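Local coordinates for polysaccharide deacetylase-like protein (Bacillus anthracis, PDB 4V33) that is a putative zinc-dependent polysaccharide deacetylase, required for osmotic stability and cell shape maintenance, that carries a fibronectin type III domain ahead of its catalytic domain, at residues N180-L185 and V196-F201; M174-D179 and E353-S358; L72-Y77 and S91-E96; S50-T55 and T62-D67. All blocks are in the same frame, centred on the assembly; numbering follows the deposited sequence. Where two conformers were deposited one is given.

Overall arrangement
The four contacts fall into two groups, one in each domain. Contacts 1 and 2 lie in the deacetylase domain, their centres 11 Å apart, and they touch: Leu177 of the helix in contact 2 packs on Leu184 and Ile200 of contact 1, and a single acetate ion binds Tyr176, Tyr182 and Lys198. The zinc ion of this domain is held by Asp206, His264 and His268; Asp206 ends strand 199-206, whose first residues belong to contact 1. Contacts 3 and 4 join strands on the two facing sheets of the fibronectin type III domain, with centres 14 Å apart, and meet where Tyr77 packs on Ile63. Contacts 2 and 3 are farthest apart, about 42 Å between centres.

Contact 1: N180-L185 and V196-F201; sequences NGYTLL and VNKPIF. With ACT (acetate ion), chain E; EDO (1,2-ethanediol), chain G.
Backbone bonds pair Thr183 with Pro199 and Leu184 with Ile200 as parallel strands: Thr183 N donates to Lys198 O (2.9 Å), Ile200 N to Thr183 O, and Leu185 N to Ile200 O. Proline suits position 199 because the pairing with 183-185 asks no N-H of that residue. Side chains add polar links. Thr183 OG1 gives its proton to Asn197 O at 2.7 Å, in the carbonyl plane and on a lone pair; chi1 of -55° sets the hydroxyl beside the backbone N while CG2 rests on Val196. The extended Lys198 carries NZ to Asn180 O (2.9 Å) and to acetate OXT (2.7 Å), and the acetate's other oxygen accepts from Tyr182 OH at the ring edge.

Apolar contacts fill the rest. Lys198 CD stands over the centre of the Tyr182 ring, a CH-pi contact at 4.0 Å from the centroid, and Leu185 CB lies over a face of Phe201, offset toward its rim. Two side chains lie side by side, Leu184 CD1 3.9 Å from Ile200 CG2.

Ile200 and Leu184 pack against Leu177 of helix 167-179, Ile200 also meets Ile359 of helix 352-359, and Phe201 continues the parallel sheet to strand 146-149.

Contact 2: M174-D179 and E353-S358; sequences MKYLKD and EQFASS. With ACT (acetate ion), chain E.
Two helices on the outside of the parallel deacetylase sheet, 167-179 and 352-359, meet here through a mixed aromatic and aliphatic cluster. The short segments cross at -53° with axes 10.6 Å apart, wide enough for side chains to fill the gap. Tyr176 reaches across with CG anti to its backbone N (chi1 -179°), bringing CZ within 3.4 Å of Ala356 CB. The small methyl of Ala356 leaves room for the phenol ring, which comes close to the facing helix.

Phe355 returns the approach from the other helix. Its CE2 edge meets Leu177 CD2 at 3.8 Å, near the plane of the ring, and the two side chains cross at about a right angle. Tyr176 CD1 also comes to that edge (4.1 Å), while Met174 CE lies obliquely by Phe355 CZ. The flexible thioether lets Met174 bend its methyl toward the ring although its CB points away from the facing helix.

No hydrogen bond joins these two segments, which meet by apolar packing alone. Yet Tyr176 OH donates to acetate O at 2.7 Å, in a site completed by Tyr182 OH and Lys198 NZ. The acetate is probably a crystallisation component, so no biological ligand is implied.

Contact 3: L72-Y77 and S91-E96; sequences LTEVQY and SLSSKE
Glu74 and Ser93 meet on one face of an antiparallel beta hairpin, strands 74-81 and 90-94, in the four-stranded sheet of the fibronectin type III domain. With CG anti to the backbone N (chi1 177°) and the chain extended, Glu74 carries its carboxylate alongside the neighbouring strand. Ser93 OG donates to Glu74 OE2 at 2.6 Å, arriving from above the carboxylate plane. From the opposite face Gln76 NE2 donates to the same oxygen at 3.0 Å, with OE2 close to the amide plane of Gln76. One oxygen is thus gripped from both faces, which should limit rotation of the carboxylate. Serine supplies a nearby hydroxyl, glutamine the reach to bridge along its own strand. Lys95 crosses Glu74 obliquely; its NZ, 4.6 Å from OE1, is beyond a salt bridge, but a weak attraction is likely.

Tyr77, Val75, Leu92 and Ser94 occupy the other face. Val75 CG1 lies over one face of the Tyr77 ring, offset toward the rim, while Ser94 CB comes to the ring edge, 4.1 Å from CE2. The ring spans the sandwich core toward Ile63, and its OH bonds to Phe101 O. Val75 and Leu92 suit this face because it turns to Met65 and Leu103 of the opposing sheet; Ser94 fits too, its hydroxyl bonded to Ser102 O.

The backbone adds four nearly straight bonds, for the pairs Val75-Ser94 and Tyr77-Leu92. Where strand 74-81 begins, Thr73 and Glu74 both face Ile124, a classic beta bulge. At the same end, Ser94 OG accepts from Glu96 N at 3.2 Å in an ST turn.

Contact 4: S50-T55 and T62-D67; sequences SYNPIT and TIHMTD
This is a surface contact in a beta hairpin: strands 48-51 and 60-66, antiparallel neighbours in the three-stranded sheet of the fibronectin type III domain, pair along the end of the first. Strand 48-51 is outermost in that sheet, and strand 60-66 lies between it and 103-106. Ser50 and His64 form the hydrogen-bonded pair, Ser50 N donating to His64 O (2.9 Å) and His64 N to Ser50 O (2.8 Å). Tyr51 and Ile63 form the next, non-hydrogen-bonded pair. One residue on, Asn52 N still reaches Thr62 O at 3.1 Å, so pairing persists as the chain leaves the strand.

The two faces differ in character. Tyr51 and Ile63 share the inner one, where CB of the tyrosine approaches CG1 of the isoleucine at 4.3 Å. Chi1 of 47° sets the phenol ring between backbone N and carbonyl carbon, leading it away from strand 60-66 and onto Ile138 of the opposing sheet. Ile63 turns inward to Tyr77, and a beta-branched apolar residue is well suited to such a buried strand site.

Ser50 and His64 lie on the outer face, where polar groups suit a partly exposed position. Asn52 extends alongside Thr62, with ND2 3.5 Å from Thr62 CB. Its amide plane is turned 42° from the His64 imidazole, and OD1 stands at the edge of that ring, 3.6 Å from NE2. A water joins the strands farther along, 2.6 Å from Ser50 OG and 2.7 Å from Thr66 OG1.

Contact 1: N180-L185 and V196-F201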
loop_
_atom_site.group_PDB
_atom_site.type_symbol
_atom_site.label_atom_id
_atom_site.label_comp_id
_atom_site.label_asym_id
_atom_site.label_seq_id
_atom_site.Cartn_x
_atom_site.Cartn_y
_atom_site.Cartn_z
ATOM N N ASN A 180 -1.739 16.770 0.622
ATOM C CA ASN A 180 -1.582 16.304 1.999
ATOM C C ASN A 180 -0.525 15.228 2.174
ATOM O O ASN A 180 -0.492 14.550 3.195
ATOM C CB ASN A 180 -2.921 15.861 2.585
ATOM C CG ASN A 180 -3.798 17.041 2.928
ATOM O OD1 ASN A 180 -3.657 17.642 3.998
ATOM N ND2 ASN A 180 -4.679 17.414 2.006
ATOM N N GLY A 181 0.328 15.085 1.170
ATOM C CA GLY A 181 1.524 14.273 1.299
ATOM C C GLY A 181 1.311 12.775 1.266
ATOM O O GLY A 181 2.137 12.025 1.776
ATOM N N TYR A 182 0.210 12.326 0.676
ATOM C CA TYR A 182 -0.014 10.897 0.503
ATOM C C TYR A 182 0.923 10.331 -0.559
ATOM O O TYR A 182 1.281 11.021 -1.512
ATOM C CB TYR A 182 -1.481 10.630 0.121
ATOM C CG TYR A 182 -2.422 10.776 1.291
ATOM C CD1 TYR A 182 -2.857 12.033 1.704
ATOM C CD2 TYR A 182 -2.850 9.663 2.005
ATOM C CE1 TYR A 182 -3.700 12.167 2.794
ATOM C CE2 TYR A 182 -3.689 9.791 3.095
ATOM C CZ TYR A 182 -4.115 11.046 3.480
ATOM O OH TYR A 182 -4.952 11.185 4.566
ATOM N N THR A 183 1.312 9.069 -0.387
ATOM C CA THR A 183 2.108 8.383 -1.393
ATOM C C THR A 183 1.236 7.324 -2.059
ATOM O O THR A 183 0.862 6.318 -1.443
ATOM C CB THR A 183 3.363 7.706 -0.786
ATOM O OG1 THR A 183 4.131 8.669 -0.058
ATOM C CG2 THR A 183 4.229 7.101 -1.888
ATOM N N LEU A 184 0.889 7.568 -3.316
ATOM C CA LEU A 184 0.062 6.618 -4.059
ATOM C C LEU A 184 0.916 5.427 -4.475
ATOM O O LEU A 184 2.042 5.592 -4.959
ATOM C CB LEU A 184 -0.573 7.293 -5.277
ATOM C CG LEU A 184 -1.830 8.143 -5.013
ATOM C CD1 LEU A 184 -1.574 9.359 -4.111
ATOM C CD2 LEU A 184 -2.448 8.592 -6.334
ATOM N N LEU A 185 0.381 4.232 -4.254
ATOM C CA LEU A 185 1.087 2.994 -4.548
ATOM C C LEU A 185 0.223 2.042 -5.351
ATOM O O LEU A 185 -1.003 2.177 -5.401
ATOM C CB LEU A 185 1.494 2.279 -3.256
ATOM C CG LEU A 185 2.472 3.006 -2.336
ATOM C CD1 LEU A 185 2.683 2.186 -1.069
ATOM C CD2 LEU A 185 3.799 3.267 -3.045
ATOM N N VAL A 196 7.215 4.562 3.075
ATOM C CA VAL A 196 6.734 5.827 2.526
ATOM C C VAL A 196 5.758 6.490 3.478
ATOM O O VAL A 196 5.179 5.847 4.346
ATOM C CB VAL A 196 6.033 5.642 1.159
ATOM C CG1 VAL A 196 6.977 4.953 0.172
ATOM C CG2 VAL A 196 4.704 4.866 1.314
ATOM N N ASN A 197 5.587 7.793 3.312
ATOM C CA ASN A 197 4.642 8.555 4.110
ATOM C C ASN A 197 3.224 8.371 3.583
ATOM O O ASN A 197 3.003 8.433 2.370
ATOM C CB ASN A 197 5.009 10.038 4.058
ATOM C CG ASN A 197 4.155 10.887 4.974
ATOM O OD1 ASN A 197 3.462 11.803 4.527
ATOM N ND2 ASN A 197 4.202 10.591 6.266
ATOM N N LYS A 198 2.280 8.149 4.491
ATOM C CA LYS A 198 0.860 8.080 4.141
ATOM C C LYS A 198 0.566 7.250 2.889
ATOM O O LYS A 198 0.048 7.770 1.895
ATOM C CB LYS A 198 0.305 9.497 3.973
ATOM C CG LYS A 198 0.379 10.342 5.232
ATOM C CD LYS A 198 -0.282 11.698 4.996
ATOM C CE LYS A 198 -0.126 12.600 6.194
ATOM N NZ LYS A 198 -0.852 13.884 5.978
ATOM N N PRO A 199 0.906 5.957 2.926
ATOM C CA PRO A 199 0.621 5.084 1.783
ATOM C C PRO A 199 -0.873 4.987 1.513
ATOM O O PRO A 199 -1.674 4.977 2.446
ATOM C CB PRO A 199 1.147 3.719 2.254
ATOM C CG PRO A 199 1.079 3.795 3.762
ATOM C CD PRO A 199 1.489 5.216 4.061
ATOM N N ILE A 200 -1.242 4.925 0.239
ATOM C CA ILE A 200 -2.636 4.770 -0.145
ATOM C C ILE A 200 -2.705 4.118 -1.525
ATOM O O ILE A 200 -1.831 4.351 -2.365
ATOM C CB ILE A 200 -3.373 6.135 -0.121
ATOM C CG1 ILE A 200 -4.881 5.944 -0.322
ATOM C CG2 ILE A 200 -2.783 7.115 -1.153
ATOM C CD1 ILE A 200 -5.699 7.162 0.154
ATOM N N PHE A 201 -3.724 3.288 -1.733
ATOM C CA PHE A 201 -3.936 2.620 -3.010
ATOM C C PHE A 201 -5.224 3.120 -3.633
ATOM O O PHE A 201 -6.299 2.935 -3.068
ATOM C CB PHE A 201 -4.040 1.099 -2.809
ATOM C CG PHE A 201 -2.716 0.432 -2.579
ATOM C CD1 PHE A 201 -1.988 0.685 -1.428
ATOM C CD2 PHE A 201 -2.197 -0.451 -3.512
ATOM C CE1 PHE A 201 -0.758 0.076 -1.212
ATOM C CE2 PHE A 201 -0.974 -1.064 -3.300
ATOM C CZ PHE A 201 -0.255 -0.801 -2.158
HETATM C C ACT E . -4.344 13.929 6.260
HETATM O O ACT E . -5.211 13.553 5.444
HETATM O OXT ACT E . -3.428 13.113 6.487
HETATM C CH3 ACT E . -4.404 15.274 6.923
HETATM C C1 EDO G . 3.392 11.446 -4.169
HETATM O O1 EDO G . 4.316 11.327 -5.254
HETATM C C2 EDO G . 2.068 10.780 -4.541
HETATM O O2 EDO G . 2.281 9.405 -4.841
#

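Contact 2: M174-D179 and E353-S358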
loop_
_atom_site.group_PDB
_atom_site.type_symbol
_atom_site.label_atom_id
_atom_site.label_comp_id
_atom_site.label_asym_id
_atom_site.label_seq_id
_atom_site.Cartn_x
_atom_site.Cartn_y
_atom_site.Cartn_z
ATOM N N MET A 174 -8.281 13.558 -5.615
ATOM C CA MET A 174 -6.870 13.332 -5.907
ATOM C C MET A 174 -6.018 14.537 -5.508
ATOM O O MET A 174 -4.888 14.381 -5.035
ATOM C CB MET A 174 -6.669 12.978 -7.375
ATOM C CG MET A 174 -7.343 11.681 -7.793
ATOM S SD MET A 174 -6.745 10.188 -6.936
ATOM C CE MET A 174 -8.027 9.950 -5.708
ATOM N N LYS A 175 -6.564 15.737 -5.677
ATOM C CA LYS A 175 -5.843 16.941 -5.276
ATOM C C LYS A 175 -5.647 16.951 -3.765
ATOM O O LYS A 175 -4.617 17.423 -3.266
ATOM C CB LYS A 175 -6.589 18.205 -5.727
ATOM C CG LYS A 175 -5.857 19.499 -5.410
ATOM C CD LYS A 175 -6.605 20.697 -5.964
ATOM C CE LYS A 175 -5.807 21.992 -5.812
ATOM N NZ LYS A 175 -5.669 22.423 -4.394
ATOM N N TYR A 176 -6.630 16.431 -3.034
ATOM C CA TYR A 176 -6.477 16.299 -1.587
ATOM C C TYR A 176 -5.278 15.401 -1.256
ATOM O O TYR A 176 -4.477 15.727 -0.378
ATOM C CB TYR A 176 -7.762 15.786 -0.918
ATOM C CG TYR A 176 -7.621 15.675 0.587
ATOM C CD1 TYR A 176 -7.133 14.514 1.167
ATOM C CD2 TYR A 176 -7.942 16.739 1.419
ATOM C CE1 TYR A 176 -6.969 14.410 2.539
ATOM C CE2 TYR A 176 -7.785 16.641 2.797
ATOM C CZ TYR A 176 -7.302 15.469 3.344
ATOM O OH TYR A 176 -7.138 15.361 4.711
ATOM N N LEU A 177 -5.149 14.284 -1.964
ATOM C CA LEU A 177 -4.007 13.399 -1.750
ATOM C C LEU A 177 -2.694 14.130 -2.050
ATOM O O LEU A 177 -1.708 14.021 -1.298
ATOM C CB LEU A 177 -4.138 12.145 -2.617
ATOM C CG LEU A 177 -5.375 11.291 -2.346
ATOM C CD1 LEU A 177 -5.336 10.029 -3.203
ATOM C CD2 LEU A 177 -5.445 10.931 -0.872
ATOM N N LYS A 178 -2.682 14.871 -3.154
ATOM C CA LYS A 178 -1.500 15.616 -3.584
ATOM C C LYS A 178 -1.100 16.663 -2.562
ATOM O O LYS A 178 0.083 16.807 -2.241
ATOM C CB LYS A 178 -1.757 16.292 -4.935
ATOM C CG LYS A 178 -0.595 17.120 -5.476
ATOM C CD LYS A 178 -0.912 17.653 -6.868
ATOM C CE LYS A 178 0.247 18.488 -7.413
ATOM N NZ LYS A 178 -0.008 18.956 -8.808
ATOM N N ASP A 179 -2.087 17.392 -2.046
ATOM C CA ASP A 179 -1.832 18.481 -1.115
ATOM C C ASP A 179 -1.492 18.035 0.307
ATOM O O ASP A 179 -1.002 18.839 1.108
ATOM C CB ASP A 179 -3.038 19.423 -1.063
ATOM C CG ASP A 179 -3.230 20.187 -2.348
ATOM O OD1 ASP A 179 -2.299 20.187 -3.180
ATOM O OD2 ASP A 179 -4.310 20.793 -2.514
ATOM N N GLU A 353 -14.415 16.319 2.292
ATOM C CA GLU A 353 -14.350 16.147 3.736
ATOM C C GLU A 353 -14.624 14.688 4.136
ATOM O O GLU A 353 -13.931 14.123 4.979
ATOM C CB GLU A 353 -15.344 17.085 4.423
ATOM C CG GLU A 353 -15.010 18.582 4.284
ATOM C CD GLU A 353 -15.292 19.177 2.898
ATOM O OE1 GLU A 353 -16.154 18.672 2.134
ATOM O OE2 GLU A 353 -14.647 20.208 2.584
ATOM N N GLN A 354 -15.641 14.085 3.531
ATOM C CA GLN A 354 -15.948 12.684 3.812
ATOM C C GLN A 354 -14.828 11.769 3.327
ATOM O O GLN A 354 -14.460 10.797 3.999
ATOM C CB GLN A 354 -17.281 12.300 3.170
ATOM C CG GLN A 354 -18.475 12.878 3.893
ATOM C CD GLN A 354 -19.772 12.663 3.144
ATOM O OE1 GLN A 354 -19.817 12.741 1.912
ATOM N NE2 GLN A 354 -20.848 12.404 3.886
ATOM N N PHE A 355 -14.297 12.086 2.151
ATOM C CA PHE A 355 -13.154 11.377 1.580
ATOM C C PHE A 355 -11.983 11.412 2.563
ATOM O O PHE A 355 -11.421 10.364 2.933
ATOM C CB PHE A 355 -12.778 12.067 0.252
ATOM C CG PHE A 355 -11.540 11.517 -0.420
ATOM C CD1 PHE A 355 -11.609 10.372 -1.207
ATOM C CD2 PHE A 355 -10.321 12.178 -0.305
ATOM C CE1 PHE A 355 -10.467 9.887 -1.849
ATOM C CE2 PHE A 355 -9.187 11.694 -0.945
ATOM C CZ PHE A 355 -9.266 10.548 -1.711
ATOM N N ALA A 356 -11.628 12.613 3.004
ATOM C CA ALA A 356 -10.535 12.799 3.948
ATOM C C ALA A 356 -10.741 12.012 5.244
ATOM O O ALA A 356 -9.828 11.360 5.729
ATOM C CB ALA A 356 -10.361 14.282 4.256
ATOM N N SER A 357 -11.944 12.068 5.808
ATOM C CA SER A 357 -12.215 11.352 7.053
ATOM C C SER A 357 -12.045 9.844 6.910
ATOM O O SER A 357 -11.651 9.166 7.865
ATOM C CB SER A 357 -13.627 11.656 7.545
ATOM O OG SER A 357 -13.701 12.989 7.988
ATOM N N SER A 358 -12.343 9.331 5.720
ATOM C CA SER A 358 -12.356 7.888 5.469
ATOM C C SER A 358 -10.956 7.324 5.254
ATOM O O SER A 358 -10.767 6.104 5.326
ATOM C CB SER A 358 -13.240 7.557 4.261
ATOM O OG SER A 358 -12.587 7.863 3.036
HETATM C C ACT E . -4.344 13.929 6.260
HETATM O O ACT E . -5.211 13.553 5.444
HETATM O OXT ACT E . -3.428 13.113 6.487
HETATM C CH3 ACT E . -4.404 15.274 6.923
#

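Contact 3: L72-Y77 and S91-E96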
loop_
_atom_site.group_PDB
_atom_site.type_symbol
_atom_site.label_atom_id
_atom_site.label_comp_id
_atom_site.label_asym_id
_atom_site.label_seq_id
_atom_site.Cartn_x
_atom_site.Cartn_y
_atom_site.Cartn_z
ATOM N N LEU A 72 32.503 -1.174 26.379
ATOM C CA LEU A 72 31.907 0.126 26.080
ATOM C C LEU A 72 31.341 0.831 27.303
ATOM O O LEU A 72 30.919 0.190 28.264
ATOM C CB LEU A 72 30.762 -0.045 25.075
ATOM C CG LEU A 72 31.037 -0.674 23.711
ATOM C CD1 LEU A 72 29.741 -0.815 22.937
ATOM C CD2 LEU A 72 32.048 0.164 22.931
ATOM N N THR A 73 31.302 2.158 27.243
ATOM C CA THR A 73 30.634 2.933 28.280
ATOM C C THR A 73 29.267 3.396 27.798
ATOM O O THR A 73 28.392 3.719 28.600
ATOM C CB THR A 73 31.456 4.163 28.703
ATOM O OG1 THR A 73 31.777 4.950 27.549
ATOM C CG2 THR A 73 32.740 3.731 29.388
ATOM N N GLU A 74 29.074 3.401 26.482
ATOM C CA GLU A 74 27.878 3.988 25.899
ATOM C C GLU A 74 27.596 3.384 24.531
ATOM O O GLU A 74 28.516 2.989 23.819
ATOM C CB GLU A 74 28.103 5.504 25.771
ATOM C CG GLU A 74 26.990 6.306 25.119
ATOM C CD GLU A 74 27.380 7.763 24.919
ATOM O OE1 GLU A 74 28.524 8.131 25.276
ATOM O OE2 GLU A 74 26.543 8.539 24.404
ATOM N N VAL A 75 26.320 3.305 24.174
ATOM C CA VAL A 75 25.918 2.978 22.813
ATOM C C VAL A 75 25.084 4.137 22.298
ATOM O O VAL A 75 24.204 4.633 22.998
ATOM C CB VAL A 75 25.092 1.672 22.751
ATOM C CG1 VAL A 75 24.421 1.512 21.387
ATOM C CG2 VAL A 75 25.984 0.472 23.054
ATOM N N GLN A 76 25.375 4.592 21.085
ATOM C CA GLN A 76 24.536 5.613 20.465
ATOM C C GLN A 76 23.768 5.015 19.314
ATOM O O GLN A 76 24.355 4.397 18.428
ATOM C CB GLN A 76 25.378 6.795 19.982
ATOM C CG GLN A 76 26.133 7.472 21.114
ATOM C CD GLN A 76 26.777 8.783 20.707
ATOM O OE1 GLN A 76 26.842 9.122 19.525
ATOM N NE2 GLN A 76 27.263 9.522 21.691
ATOM N N TYR A 77 22.451 5.197 19.340
ATOM C CA TYR A 77 21.577 4.670 18.302
ATOM C C TYR A 77 21.130 5.793 17.386
ATOM O O TYR A 77 20.380 6.678 17.806
ATOM C CB TYR A 77 20.327 4.037 18.918
ATOM C CG TYR A 77 20.569 2.884 19.866
ATOM C CD1 TYR A 77 20.641 1.582 19.397
ATOM C CD2 TYR A 77 20.686 3.097 21.234
ATOM C CE1 TYR A 77 20.840 0.511 20.263
ATOM C CE2 TYR A 77 20.883 2.029 22.114
ATOM C CZ TYR A 77 20.959 0.740 21.615
ATOM O OH TYR A 77 21.152 -0.330 22.467
ATOM N N SER A 91 20.157 11.047 17.088
ATOM C CA SER A 91 20.925 10.039 17.798
ATOM C C SER A 91 20.494 9.981 19.258
ATOM O O SER A 91 20.439 11.006 19.940
ATOM C CB SER A 91 22.413 10.356 17.690
ATOM O OG SER A 91 23.197 9.460 18.473
ATOM N N LEU A 92 20.196 8.776 19.731
ATOM C CA LEU A 92 19.748 8.565 21.102
ATOM C C LEU A 92 20.763 7.698 21.843
ATOM O O LEU A 92 21.105 6.608 21.386
ATOM C CB LEU A 92 18.371 7.898 21.116
ATOM C CG LEU A 92 17.277 8.623 20.318
ATOM C CD1 LEU A 92 15.975 7.824 20.295
ATOM C CD2 LEU A 92 17.041 10.017 20.873
ATOM N N SER A 93 21.235 8.193 22.983
ATOM C CA SER A 93 22.307 7.553 23.741
ATOM C C SER A 93 21.776 6.697 24.889
ATOM O O SER A 93 20.849 7.095 25.590
ATOM C CB SER A 93 23.251 8.629 24.290
ATOM O OG SER A 93 24.128 8.123 25.290
ATOM N N SER A 94 22.361 5.517 25.062
ATOM C CA SER A 94 22.160 4.735 26.279
ATOM C C SER A 94 23.486 4.488 26.984
ATOM O O SER A 94 24.468 4.079 26.359
ATOM C CB SER A 94 21.515 3.388 25.977
ATOM O OG SER A 94 21.430 2.614 27.164
ATOM N N LYS A 95 23.508 4.725 28.289
ATOM C CA LYS A 95 24.674 4.380 29.100
ATOM C C LYS A 95 24.300 3.293 30.105
ATOM O O LYS A 95 25.003 3.073 31.093
ATOM C CB LYS A 95 25.234 5.618 29.803
ATOM C CG LYS A 95 25.781 6.671 28.842
ATOM C CD LYS A 95 26.339 7.875 29.587
ATOM C CE LYS A 95 26.872 8.920 28.617
ATOM N NZ LYS A 95 27.500 10.081 29.314
ATOM N N GLU A 96 23.191 2.611 29.829
ATOM C CA GLU A 96 22.685 1.549 30.698
ATOM C C GLU A 96 23.414 0.235 30.446
ATOM O O GLU A 96 22.810 -0.746 30.009
ATOM C CB GLU A 96 21.184 1.357 30.473
ATOM C CG GLU A 96 20.347 2.590 30.751
ATOM C CD GLU A 96 19.942 2.709 32.210
ATOM O OE1 GLU A 96 20.624 2.118 33.074
ATOM O OE2 GLU A 96 18.931 3.388 32.491
HETATM O O HOH W 1 28.288 3.437 31.160
HETATM O O HOH W 2 25.401 8.600 17.035
#

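Contact 4: S50-T55 and T62-D67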
loop_
_atom_site.group_PDB
_atom_site.type_symbol
_atom_site.label_atom_id
_atom_site.label_comp_id
_atom_site.label_asym_id
_atom_site.label_seq_id
_atom_site.Cartn_x
_atom_site.Cartn_y
_atom_site.Cartn_z
ATOM N N SER A 50 18.291 -5.927 19.389
ATOM C CA SER A 50 16.985 -6.561 19.548
ATOM C C SER A 50 16.034 -5.588 20.224
ATOM O O SER A 50 16.434 -4.503 20.648
ATOM C CB SER A 50 17.092 -7.851 20.359
ATOM O OG SER A 50 17.545 -7.585 21.673
ATOM N N TYR A 51 14.767 -5.969 20.312
ATOM C CA TYR A 51 13.781 -5.145 20.991
ATOM C C TYR A 51 12.647 -6.010 21.509
ATOM O O TYR A 51 12.423 -7.119 21.015
ATOM C CB TYR A 51 13.244 -4.043 20.068
ATOM C CG TYR A 51 12.858 -4.516 18.687
ATOM C CD1 TYR A 51 11.584 -4.996 18.430
ATOM C CD2 TYR A 51 13.766 -4.470 17.634
ATOM C CE1 TYR A 51 11.220 -5.431 17.166
ATOM C CE2 TYR A 51 13.413 -4.902 16.367
ATOM C CZ TYR A 51 12.139 -5.379 16.139
ATOM O OH TYR A 51 11.773 -5.811 14.885
ATOM N N ASN A 52 11.946 -5.516 22.522
ATOM C CA ASN A 52 10.784 -6.226 23.034
ATOM C C ASN A 52 9.758 -6.401 21.920
ATOM O O ASN A 52 9.537 -5.483 21.134
ATOM C CB ASN A 52 10.172 -5.481 24.220
ATOM C CG ASN A 52 11.129 -5.358 25.387
ATOM O OD1 ASN A 52 12.129 -6.070 25.460
ATOM N ND2 ASN A 52 10.824 -4.454 26.310
ATOM N N PRO A 53 9.142 -7.589 21.838
ATOM C CA PRO A 53 8.199 -7.894 20.756
ATOM C C PRO A 53 7.100 -6.846 20.614
ATOM O O PRO A 53 6.605 -6.322 21.612
ATOM C CB PRO A 53 7.590 -9.225 21.195
ATOM C CG PRO A 53 8.655 -9.865 22.006
ATOM C CD PRO A 53 9.351 -8.742 22.731
ATOM N N ILE A 54 6.737 -6.539 19.376
ATOM C CA ILE A 54 5.648 -5.615 19.114
ATOM C C ILE A 54 4.615 -6.267 18.214
ATOM O O ILE A 54 4.883 -7.297 17.595
ATOM C CB ILE A 54 6.141 -4.316 18.452
ATOM C CG1 ILE A 54 6.942 -4.630 17.186
ATOM C CG2 ILE A 54 6.965 -3.507 19.438
ATOM C CD1 ILE A 54 7.320 -3.397 16.374
ATOM N N THR A 55 3.429 -5.672 18.162
ATOM C CA THR A 55 2.393 -6.100 17.231
ATOM C C THR A 55 1.987 -4.890 16.415
ATOM O O THR A 55 2.522 -3.797 16.610
ATOM C CB THR A 55 1.152 -6.647 17.955
ATOM O OG1 THR A 55 0.472 -5.577 18.627
ATOM C CG2 THR A 55 1.542 -7.723 18.957
ATOM N N THR A 62 11.268 -1.401 23.829
ATOM C CA THR A 62 12.590 -1.101 24.355
ATOM C C THR A 62 13.641 -1.813 23.518
ATOM O O THR A 62 13.532 -3.010 23.258
ATOM C CB THR A 62 12.724 -1.528 25.827
ATOM O OG1 THR A 62 11.719 -0.865 26.606
ATOM C CG2 THR A 62 14.102 -1.174 26.366
ATOM N N ILE A 63 14.656 -1.066 23.098
ATOM C CA ILE A 63 15.745 -1.611 22.296
ATOM C C ILE A 63 16.903 -2.035 23.199
ATOM O O ILE A 63 17.205 -1.368 24.186
ATOM C CB ILE A 63 16.231 -0.565 21.265
ATOM C CG1 ILE A 63 15.094 -0.212 20.301
ATOM C CG2 ILE A 63 17.447 -1.070 20.495
ATOM C CD1 ILE A 63 15.358 1.031 19.468
ATOM N N HIS A 64 17.538 -3.156 22.869
ATOM C CA HIS A 64 18.698 -3.620 23.618
ATOM C C HIS A 64 19.808 -4.025 22.665
ATOM O O HIS A 64 19.561 -4.285 21.485
ATOM C CB HIS A 64 18.339 -4.836 24.472
ATOM C CG HIS A 64 17.163 -4.624 25.373
ATOM N ND1 HIS A 64 17.278 -4.059 26.625
ATOM C CD2 HIS A 64 15.852 -4.911 25.207
ATOM C CE1 HIS A 64 16.086 -4.007 27.192
ATOM N NE2 HIS A 64 15.203 -4.515 26.352
ATOM N N MET A 65 21.029 -4.099 23.187
ATOM C CA MET A 65 22.124 -4.680 22.429
ATOM C C MET A 65 22.730 -5.863 23.169
ATOM O O MET A 65 22.915 -5.823 24.385
ATOM C CB MET A 65 23.217 -3.655 22.146
ATOM C CG MET A 65 24.346 -4.221 21.298
ATOM S SD MET A 65 24.258 -3.727 19.574
ATOM C CE MET A 65 23.767 -2.051 19.855
ATOM N N THR A 66 23.041 -6.915 22.424
ATOM C CA THR A 66 23.749 -8.055 22.983
ATOM C C THR A 66 24.947 -8.396 22.109
ATOM O O THR A 66 25.164 -7.771 21.069
ATOM C CB THR A 66 22.830 -9.283 23.111
ATOM O OG1 THR A 66 22.177 -9.526 21.857
ATOM C CG2 THR A 66 21.781 -9.046 24.184
ATOM N N ASP A 67 25.734 -9.373 22.553
ATOM C CA ASP A 67 26.845 -9.904 21.769
ATOM C C ASP A 67 27.913 -8.864 21.420
ATOM O O ASP A 67 28.626 -9.013 20.427
ATOM C CB ASP A 67 26.331 -10.574 20.489
ATOM C CG ASP A 67 25.277 -11.632 20.762
ATOM O OD1 ASP A 67 25.340 -12.281 21.827
ATOM O OD2 ASP A 67 24.382 -11.816 19.909
HETATM O O HOH W 3 20.120 -7.915 21.412
#